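Local coordinates for protein putative pyrroline carboxylate reductase (Streptococcus pyogenes, PDB 2AHR) that probably catalyses the NAD(P)H-dependent reduction of 1-pyrroline-5-carboxylate to L-proline, the last step of proline biosynthesis, at residues M4-I9 and T25-I30. Residues are numbered along the deposited sequence; the frame is centred on the assembly and turned at random.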
loop_
_atom_site.group_PDB
_atom_site.type_symbol
_atom_site.label_atom_id
_atom_site.label_comp_id
_atom_site.label_asym_id
_atom_site.label_seq_id
_atom_site.Cartn_x
_atom_site.Cartn_y
_atom_site.Cartn_z
HETATM N N MSE E 4 -31.293 37.884 32.651
HETATM C CA MSE E 4 -31.613 38.426 31.329
HETATM C C MSE E 4 -32.549 37.494 30.567
HETATM O O MSE E 4 -32.824 36.387 31.012
HETATM C CB MSE E 4 -30.355 38.826 30.520
HETATM C CG MSE E 4 -29.139 37.897 30.585
HETATM SE SE MSE E 4 -27.685 38.484 29.630
HETATM C CE MSE E 4 -26.409 37.492 30.400
ATOM N N LYS E 5 -33.091 37.961 29.449
ATOM C CA LYS E 5 -33.849 37.084 28.570
ATOM C C LYS E 5 -32.946 36.660 27.414
ATOM O O LYS E 5 -32.350 37.512 26.744
ATOM C CB LYS E 5 -35.109 37.762 28.027
ATOM C CG LYS E 5 -36.067 38.330 29.078
ATOM C CD LYS E 5 -37.566 38.312 28.650
ATOM C CE LYS E 5 -37.812 37.968 27.176
ATOM N NZ LYS E 5 -37.469 36.542 26.841
ATOM N N ILE E 6 -32.838 35.347 27.206
ATOM C CA ILE E 6 -32.006 34.777 26.148
ATOM C C ILE E 6 -32.862 34.007 25.139
ATOM O O ILE E 6 -33.639 33.114 25.504
ATOM C CB ILE E 6 -30.875 33.860 26.714
ATOM C CG1 ILE E 6 -30.011 34.631 27.719
ATOM C CG2 ILE E 6 -30.003 33.307 25.576
ATOM C CD1 ILE E 6 -29.140 33.764 28.610
ATOM N N GLY E 7 -32.709 34.365 23.867
ATOM C CA GLY E 7 -33.376 33.669 22.785
ATOM C C GLY E 7 -32.411 32.805 21.999
ATOM O O GLY E 7 -31.277 33.210 21.739
ATOM N N ILE E 8 -32.866 31.615 21.613
ATOM C CA ILE E 8 -32.055 30.696 20.821
ATOM C C ILE E 8 -32.707 30.465 19.460
ATOM O O ILE E 8 -33.842 29.993 19.372
ATOM C CB ILE E 8 -31.816 29.334 21.550
ATOM C CG1 ILE E 8 -31.153 29.533 22.917
ATOM C CG2 ILE E 8 -30.925 28.421 20.709
ATOM C CD1 ILE E 8 -32.113 29.577 24.093
ATOM N N ILE E 9 -31.977 30.809 18.403
ATOM C CA ILE E 9 -32.451 30.607 17.042
ATOM C C ILE E 9 -31.826 29.337 16.462
ATOM O O ILE E 9 -30.599 29.244 16.309
ATOM C CB ILE E 9 -32.159 31.839 16.145
ATOM C CG1 ILE E 9 -32.908 33.079 16.667
ATOM C CG2 ILE E 9 -32.529 31.552 14.690
ATOM C CD1 ILE E 9 -32.476 34.387 16.017
ATOM N N THR E 25 -29.432 28.432 35.268
ATOM C CA THR E 25 -29.120 29.843 35.471
ATOM C C THR E 25 -30.400 30.644 35.813
ATOM O O THR E 25 -31.516 30.138 35.614
ATOM C CB THR E 25 -28.418 30.444 34.229
ATOM O OG1 THR E 25 -29.359 30.571 33.148
ATOM C CG2 THR E 25 -27.228 29.574 33.804
ATOM N N PRO E 26 -30.241 31.892 36.320
ATOM C CA PRO E 26 -31.420 32.722 36.656
ATOM C C PRO E 26 -32.180 33.209 35.422
ATOM O O PRO E 26 -33.281 33.730 35.547
ATOM C CB PRO E 26 -30.818 33.932 37.391
ATOM C CG PRO E 26 -29.381 33.596 37.654
ATOM C CD PRO E 26 -28.978 32.595 36.620
ATOM N N HIS E 27 -31.597 33.016 34.243
ATOM C CA HIS E 27 -32.065 33.678 33.028
ATOM C C HIS E 27 -33.320 33.078 32.427
ATOM O O HIS E 27 -33.654 31.928 32.658
ATOM C CB HIS E 27 -30.936 33.753 31.990
ATOM C CG HIS E 27 -29.646 34.233 32.564
ATOM N ND1 HIS E 27 -29.461 35.527 32.993
ATOM C CD2 HIS E 27 -28.487 33.584 32.818
ATOM C CE1 HIS E 27 -28.241 35.661 33.475
ATOM N NE2 HIS E 27 -27.627 34.496 33.377
ATOM N N GLU E 28 -33.996 33.890 31.633
ATOM C CA GLU E 28 -35.229 33.511 30.990
ATOM C C GLU E 28 -34.906 33.044 29.584
ATOM O O GLU E 28 -34.106 33.668 28.889
ATOM C CB GLU E 28 -36.125 34.742 30.937
ATOM C CG GLU E 28 -37.584 34.478 30.704
ATOM C CD GLU E 28 -38.419 35.719 30.941
ATOM O OE1 GLU E 28 -37.962 36.627 31.680
ATOM O OE2 GLU E 28 -39.532 35.790 30.381
ATOM N N LEU E 29 -35.529 31.958 29.152
ATOM C CA LEU E 29 -35.194 31.395 27.853
ATOM C C LEU E 29 -36.376 31.351 26.899
ATOM O O LEU E 29 -37.510 31.103 27.312
ATOM C CB LEU E 29 -34.568 29.997 28.010
ATOM C CG LEU E 29 -33.519 29.826 29.122
ATOM C CD1 LEU E 29 -33.167 28.357 29.320
ATOM C CD2 LEU E 29 -32.264 30.675 28.874
ATOM N N ILE E 30 -36.094 31.591 25.621
ATOM C CA ILE E 30 -37.089 31.463 24.557
ATOM C C ILE E 30 -36.415 30.957 23.273
ATOM O O ILE E 30 -35.281 31.348 22.963
ATOM C CB ILE E 30 -37.896 32.789 24.344
ATOM C CG1 ILE E 30 -38.938 32.633 23.218
ATOM C CG2 ILE E 30 -36.950 33.987 24.124
ATOM C CD1 ILE E 30 -40.192 33.565 23.343
#
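Glu28 N bonds to Met4 O, Ile6 N to Glu28 O (2.7 Å), Ile30 N to Ile6 O and Ile8 N to Ile30 O, a backbone ladder between residues 4-8 and 28-30. Ile6, Glu28 and Ile30 each use both their N-H and their carbonyl, as expected of a parallel pair, and CA-H...O contacts such as Gly7 CA to Ile30 O (3.0 Å) supplement the bonds. Beyond the start of the ladder, His27 ND1 accepts the N-H of Met4, a selenomethionine, at 3.0 Å, the donor lying only 6° out of the ring plane. Strand 5-9, helix 13-22 and strand 28-32 form the first beta-alpha-beta unit of the Rossmann fold; strand 5-9 runs on toward the glycine-rich NADP-binding turn. Among apolar contacts, Ile6 CD1 meets His27 CB at 3.8 Å, while Ile6 CB meets Leu29 CD2 at 4.1 Å; Leu29 also touches Leu22 of the helix. On the face opposite Ile6 and Leu29, Lys5 and Glu28 run side by side. Lys5 CD lies against Glu28 OE1 (3.5 Å), and a nearly eclipsed chi3 (-10°), with chi4 also bent, brings Lys5 NZ to Ile30 CG2 (3.8 Å). Lys5 NZ remains 4.2 Å from Glu28 OE2, too far for a salt bridge, though the opposite charges probably still attract.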